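Local coordinates for protein B-agarase (Saccharophagus degradans, PDB 4BQ2) that hydrolyses beta-linkages in agarose as a family 50 exo-beta-agarase of a marine bacterium, probably releasing short products from the chain ends, at residues V444-G447 with A448-W451; P497-D500 with K501-Y504; K545-S548 with W549-D553. One frame throughout, in Å; residues are numbered along the deposited sequence.

Contact 1 of 3, residues V444-G447 with A448-W451; sequences VSSG and ADFW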
# COMPACT_ATOMS: atom_id res chain seq x y z
N VAL A 444 -14.24 -10.74 15.18
CA VAL A 444 -14.71 -9.48 15.78
C VAL A 444 -14.54 -8.41 14.70
O VAL A 444 -14.03 -8.69 13.60
CB VAL A 444 -13.89 -9.12 17.06
CG1 VAL A 444 -14.05 -10.20 18.14
CG2 VAL A 444 -12.42 -8.93 16.73
N SER A 445 -14.99 -7.19 14.98
CA SER A 445 -14.97 -6.13 13.97
C SER A 445 -14.54 -4.81 14.60
O SER A 445 -14.84 -4.57 15.77
CB SER A 445 -16.34 -5.95 13.31
OG SER A 445 -16.34 -4.81 12.47
N SER A 446 -13.81 -4.01 13.82
CA SER A 446 -13.39 -2.67 14.18
C SER A 446 -14.50 -1.70 13.80
O SER A 446 -14.39 -0.51 14.10
CB SER A 446 -12.12 -2.29 13.38
OG SER A 446 -12.43 -2.09 11.99
N GLY A 447 -15.53 -2.19 13.12
CA GLY A 447 -16.57 -1.32 12.54
C GLY A 447 -16.16 -0.71 11.21
O GLY A 447 -16.94 0.00 10.57
N ALA A 448 -14.92 -0.95 10.78
CA ALA A 448 -14.41 -0.40 9.50
C ALA A 448 -13.29 -1.27 8.97
O ALA A 448 -12.23 -0.77 8.55
CB ALA A 448 -13.93 1.04 9.67
N ASP A 449 -13.52 -2.59 9.02
CA ASP A 449 -12.52 -3.57 8.63
C ASP A 449 -12.29 -3.45 7.13
O ASP A 449 -13.24 -3.55 6.33
CB ASP A 449 -13.01 -4.98 8.95
CG ASP A 449 -13.32 -5.18 10.41
OD1 ASP A 449 -12.65 -4.57 11.28
OD2 ASP A 449 -14.24 -5.98 10.68
N PHE A 450 -11.02 -3.23 6.77
CA PHE A 450 -10.66 -3.01 5.40
C PHE A 450 -10.38 -4.29 4.60
O PHE A 450 -11.18 -4.71 3.76
CB PHE A 450 -9.50 -2.02 5.28
CG PHE A 450 -9.28 -1.59 3.87
CD1 PHE A 450 -10.19 -0.72 3.25
CD2 PHE A 450 -8.23 -2.13 3.11
CE1 PHE A 450 -10.04 -0.36 1.93
CE2 PHE A 450 -8.07 -1.75 1.78
CZ PHE A 450 -8.99 -0.88 1.19
N TRP A 451 -9.23 -4.91 4.83
CA TRP A 451 -8.89 -6.14 4.08
C TRP A 451 -9.80 -7.34 4.42
O TRP A 451 -9.94 -8.26 3.61
CB TRP A 451 -7.42 -6.49 4.32
CG TRP A 451 -6.41 -5.51 3.74
CD1 TRP A 451 -5.43 -4.84 4.43
CD2 TRP A 451 -6.26 -5.14 2.35
NE1 TRP A 451 -4.68 -4.07 3.57
CE2 TRP A 451 -5.18 -4.23 2.29
CE3 TRP A 451 -6.94 -5.48 1.17
CZ2 TRP A 451 -4.75 -3.65 1.07
CZ3 TRP A 451 -6.52 -4.91 -0.04
CH2 TRP A 451 -5.43 -4.01 -0.08

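Contact 2 of 3, residues P497-D500 with K501-Y504; sequences PDSD and KAQY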
# COMPACT_ATOMS: atom_id res chain seq x y z
N PRO A 497 -7.24 6.07 12.95
CA PRO A 497 -6.92 7.24 13.79
C PRO A 497 -7.80 8.45 13.52
O PRO A 497 -7.54 9.52 14.08
CB PRO A 497 -5.49 7.57 13.36
CG PRO A 497 -5.47 7.22 11.91
CD PRO A 497 -6.30 5.95 11.82
N ASP A 498 -8.81 8.30 12.68
CA ASP A 498 -9.67 9.42 12.27
C ASP A 498 -10.44 10.03 13.43
O ASP A 498 -10.75 11.21 13.41
CB ASP A 498 -10.70 8.99 11.23
CG ASP A 498 -10.12 8.07 10.16
OD1 ASP A 498 -9.01 8.33 9.69
OD2 ASP A 498 -10.81 7.08 9.81
N SER A 499 -10.77 9.22 14.42
CA SER A 499 -11.55 9.69 15.55
C SER A 499 -11.32 8.75 16.70
O SER A 499 -10.84 7.62 16.51
CB SER A 499 -13.05 9.76 15.21
OG SER A 499 -13.61 8.46 15.22
N ASP A 500 -11.69 9.18 17.89
CA ASP A 500 -11.52 8.32 19.05
C ASP A 500 -12.41 7.07 18.96
O ASP A 500 -11.96 5.95 19.24
CB ASP A 500 -11.69 9.12 20.35
CG ASP A 500 -10.48 10.00 20.62
OD1 ASP A 500 -9.35 9.45 20.60
OD2 ASP A 500 -10.65 11.23 20.83
N LYS A 501 -13.64 7.25 18.48
CA LYS A 501 -14.49 6.09 18.22
C LYS A 501 -13.98 5.16 17.13
O LYS A 501 -14.23 3.93 17.22
CB LYS A 501 -15.92 6.52 17.91
CG LYS A 501 -16.64 7.06 19.15
CD LYS A 501 -18.08 7.37 18.83
CE LYS A 501 -18.75 8.10 19.97
NZ LYS A 501 -20.20 8.19 19.70
N ALA A 502 -13.29 5.71 16.13
CA ALA A 502 -12.69 4.86 15.08
C ALA A 502 -11.53 4.10 15.70
O ALA A 502 -11.39 2.90 15.53
CB ALA A 502 -12.21 5.70 13.90
N GLN A 503 -10.70 4.81 16.43
CA GLN A 503 -9.53 4.21 17.09
C GLN A 503 -9.92 3.02 18.00
O GLN A 503 -9.24 1.96 18.02
CB GLN A 503 -8.73 5.26 17.85
CG GLN A 503 -7.64 4.61 18.71
CD GLN A 503 -6.31 5.33 18.72
OE1 GLN A 503 -5.74 5.57 19.79
NE2 GLN A 503 -5.75 5.61 17.52
N TYR A 504 -11.02 3.19 18.72
CA TYR A 504 -11.50 2.16 19.66
C TYR A 504 -12.64 1.34 19.08
O TYR A 504 -13.53 0.85 19.80
CB TYR A 504 -11.85 2.79 21.03
CG TYR A 504 -10.61 3.34 21.68
CD1 TYR A 504 -9.57 2.47 22.07
CD2 TYR A 504 -10.42 4.70 21.83
CE1 TYR A 504 -8.39 2.97 22.62
CE2 TYR A 504 -9.25 5.21 22.40
CZ TYR A 504 -8.25 4.34 22.80
OH TYR A 504 -7.09 4.80 23.33

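Contact 3 of 3, residues K545-S548 with W549-D553; sequences KLSS and WAEFD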
# COMPACT_ATOMS: atom_id res chain seq x y z
N LYS A 545 -27.67 2.76 33.21
CA LYS A 545 -28.58 2.26 34.25
C LYS A 545 -28.87 0.78 34.04
O LYS A 545 -30.02 0.34 34.15
CB LYS A 545 -29.90 3.03 34.21
CG LYS A 545 -29.79 4.52 34.50
CD LYS A 545 -31.16 5.16 34.35
CE LYS A 545 -31.80 4.79 33.01
NZ LYS A 545 -33.27 4.53 33.11
N LEU A 546 -27.83 0.01 33.73
CA LEU A 546 -28.02 -1.42 33.52
C LEU A 546 -28.50 -2.06 34.83
O LEU A 546 -28.09 -1.65 35.90
CB LEU A 546 -26.71 -2.06 33.09
CG LEU A 546 -26.29 -1.61 31.68
CD1 LEU A 546 -24.77 -1.68 31.55
CD2 LEU A 546 -27.04 -2.48 30.67
N SER A 547 -29.34 -3.07 34.73
CA SER A 547 -29.95 -3.65 35.92
C SER A 547 -29.02 -4.70 36.53
O SER A 547 -29.15 -5.05 37.73
CB SER A 547 -31.29 -4.26 35.57
OG SER A 547 -31.08 -5.32 34.66
N SER A 548 -28.07 -5.20 35.72
CA SER A 548 -27.17 -6.29 36.16
C SER A 548 -25.97 -6.52 35.24
O SER A 548 -25.93 -6.03 34.10
CB SER A 548 -27.94 -7.62 36.30
OG SER A 548 -28.34 -8.15 35.05
N TRP A 549 -24.99 -7.27 35.75
CA TRP A 549 -23.95 -7.86 34.89
C TRP A 549 -24.53 -8.74 33.80
O TRP A 549 -23.96 -8.83 32.71
CB TRP A 549 -22.93 -8.65 35.70
CG TRP A 549 -21.98 -7.77 36.40
CD1 TRP A 549 -21.85 -7.63 37.74
CD2 TRP A 549 -21.03 -6.89 35.80
NE1 TRP A 549 -20.87 -6.71 38.02
CE2 TRP A 549 -20.35 -6.23 36.85
CE3 TRP A 549 -20.70 -6.56 34.47
CZ2 TRP A 549 -19.34 -5.28 36.62
CZ3 TRP A 549 -19.69 -5.64 34.25
CH2 TRP A 549 -19.03 -4.99 35.32
N ALA A 550 -25.66 -9.39 34.09
CA ALA A 550 -26.32 -10.24 33.11
C ALA A 550 -26.91 -9.42 31.96
O ALA A 550 -26.82 -9.83 30.79
CB ALA A 550 -27.37 -11.11 33.77
N GLU A 551 -27.49 -8.25 32.27
CA GLU A 551 -27.93 -7.33 31.21
C GLU A 551 -26.73 -6.74 30.45
O GLU A 551 -26.75 -6.57 29.23
CB GLU A 551 -28.80 -6.19 31.75
CG GLU A 551 -29.50 -5.40 30.65
CD GLU A 551 -30.54 -4.39 31.15
OE1 GLU A 551 -30.40 -3.84 32.28
OE2 GLU A 551 -31.51 -4.14 30.41
N PHE A 552 -25.68 -6.40 31.19
CA PHE A 552 -24.45 -5.93 30.56
C PHE A 552 -23.97 -6.97 29.53
O PHE A 552 -23.57 -6.62 28.40
CB PHE A 552 -23.37 -5.69 31.60
CG PHE A 552 -22.03 -5.41 31.00
CD1 PHE A 552 -21.71 -4.12 30.58
CD2 PHE A 552 -21.12 -6.44 30.79
CE1 PHE A 552 -20.49 -3.85 30.00
CE2 PHE A 552 -19.89 -6.17 30.20
CZ PHE A 552 -19.57 -4.88 29.82
N ASP A 553 -24.02 -8.24 29.92
CA ASP A 553 -23.55 -9.35 29.06
C ASP A 553 -24.46 -9.71 27.90
O ASP A 553 -24.17 -10.68 27.16
CB ASP A 553 -23.22 -10.59 29.89
CG ASP A 553 -21.90 -10.43 30.66
OD1 ASP A 553 -21.02 -9.63 30.22
OD2 ASP A 553 -21.74 -11.10 31.70
O HOH W 1 -31.66 -1.18 32.66

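Contact 1 of 3, residues V444-G447 with A448-W451
The carboxylate of Asp449 folds back over the turn before it and is gripped by Ser445 and Ser446. OD1 of Asp449 takes two donors from the same face of its plane: Ser446 OG at 2.6 Å, which comes from above the carboxylate, 41° out of its plane, and the backbone N of Ser446 at 2.8 Å, on the syn side. The other oxygen, Asp449 OD2, receives Ser445 OG at 3.0 Å, again from above the plane. With CG anti to its own carbonyl carbon (chi1 -59°), the aspartate swings its end back toward the serines, and three bonds shared between its two oxygens fix the rotation of the group. Each hydroxyl does double duty. Ser445 OG accepts from Gly447 N at 2.8 Å, an ST turn, while Ser446 OG accepts from Ala448 N at 3.0 Å, so the same hydroxyls also tie down the backbone of the bend. The outer side is looser: Gly447, with a positive phi of 81°, and Ala448 lie exposed at the bend, while the side where Asp449 meets the serines carries the bonds. The turn sits in the loop between strands 443-444 and 454-455, which are joined by backbone bonds of Val444 with Met454. Ser445 and Ser446 rest on His509 and Ile506 of helix 505-511, and farther along Trp451 NE1 bonds Glu491 in the loop that follows strand 483-488.

Contact 2 of 3, residues P497-D500 with K501-Y504
Ser499 is the N-cap of helix 500-503: its OG accepts from Ala502 N at 2.9 Å, and its carbonyl O takes the first i to i+4 bond, from Gln503 N at 2.8 Å, nearly straight (167° at the hydrogen). One residue on, Tyr504 N reaches Asp500 O at 3.0 Å; Tyr504 ends this helix and stands at the N-cap position of the next, 505-511. The serine hydroxyl is placed for its bond by a chi1 of 76°, which tucks OG between the backbone N and the carbonyl carbon and so turns it onto the first turn. The charged ends leave the helix for other parts of the chain: Asp500 forms a salt bridge from OD1 to Arg568, and Lys501 runs out extended to the carbonyl of Lys559. Asp498, ahead of the cap, forms a local salt bridge with Arg496. Packing around this polar frame is light. The methyl of Ala502 lies against the capping group, CB to Ser499 OG 3.4 Å, and Gln503 CB sits 3.4 Å from Ser499 O. The aliphatic part of Gln503 then covers one face of the Tyr504 ring, CG standing 4.0 Å above its plane and over its centre, while the phenol oxygen beyond bonds Glu612. A helix this brief has few internal bonds, and Ser499 alone takes two amides of the first turn, through OG and O. An acid at the first helical position would probably interact favourably with the helix dipole; Asp500 OD1 also pairs with Arg568.

Contact 3 of 3, residues K545-S548 with W549-D553
Ser548 is the N-cap of helix 549-552, and Glu551 reaches back from the first turn to hold the chain just ahead of that cap. Ser548 OG accepts from Glu551 N at 2.9 Å, while its carbonyl O accepts from Phe552 N, also at 2.9 Å, so one residue meets two of the amides at the start of the helix. The carboxylate of Glu551 returns the tie farther upstream: its OE1 accepts from Ser547 N at 2.8 Å, nearly in line with the C-O bond, and from Ser547 OG at 2.9 Å, which stands well above the carboxylate plane (59°). An extended side chain with CG anti to the backbone N (chi1 -168°) carries the acid alongside the incoming loop. This is not a capping box, because the glutamate bonds the residue before the cap and not the N-cap amide. Leu546 supplies the apolar part. Its two methyls divide the work, CD2 lying 3.8 Å from Glu551 CG, and CD1 approaching the edge of the Phe552 ring, 4.0 Å from Phe552 CD1. Through Leu546, Trp549 and Phe552 the short helix and its lead-in pack on helices 535-542 and 519-532, Phe552 touching Ile535, Leu538 and Leu528, with Arg521 in cation-pi contact and Trp549 CZ3 over one face of its ring toward the rim. Phe552 is buried, while Ser547 lies exposed. A third donor to Glu551 OE1 comes from a water, 3.0 Å away, which also donates to the carbonyl O of Lys545 and thereby bridges Lys545 O to the Glu551 carboxylate.

In the fold
The three contacts follow one another along the chain and share a pattern, serine hydroxyls accepting from backbone amides: contact 1 in a loop turn, contacts 2 and 3 at helix N-caps. Contacts 1 and 2 are neighbours, with centres 12 Å apart and nearest atoms about 5 Å apart, and helix 505-511, which begins where contact 2 ends, lies against the serines of contact 1. Contact 3 stands apart, its centre 26 Å from each of the others. Contacts 2 and 3 both lie in the range matching the beta-galactosidase family. The calcium ion, bound by Asp7, Glu9, Ser37, Lys38 and Asp185, belongs to the carbohydrate-binding-module-like region and involves none of them.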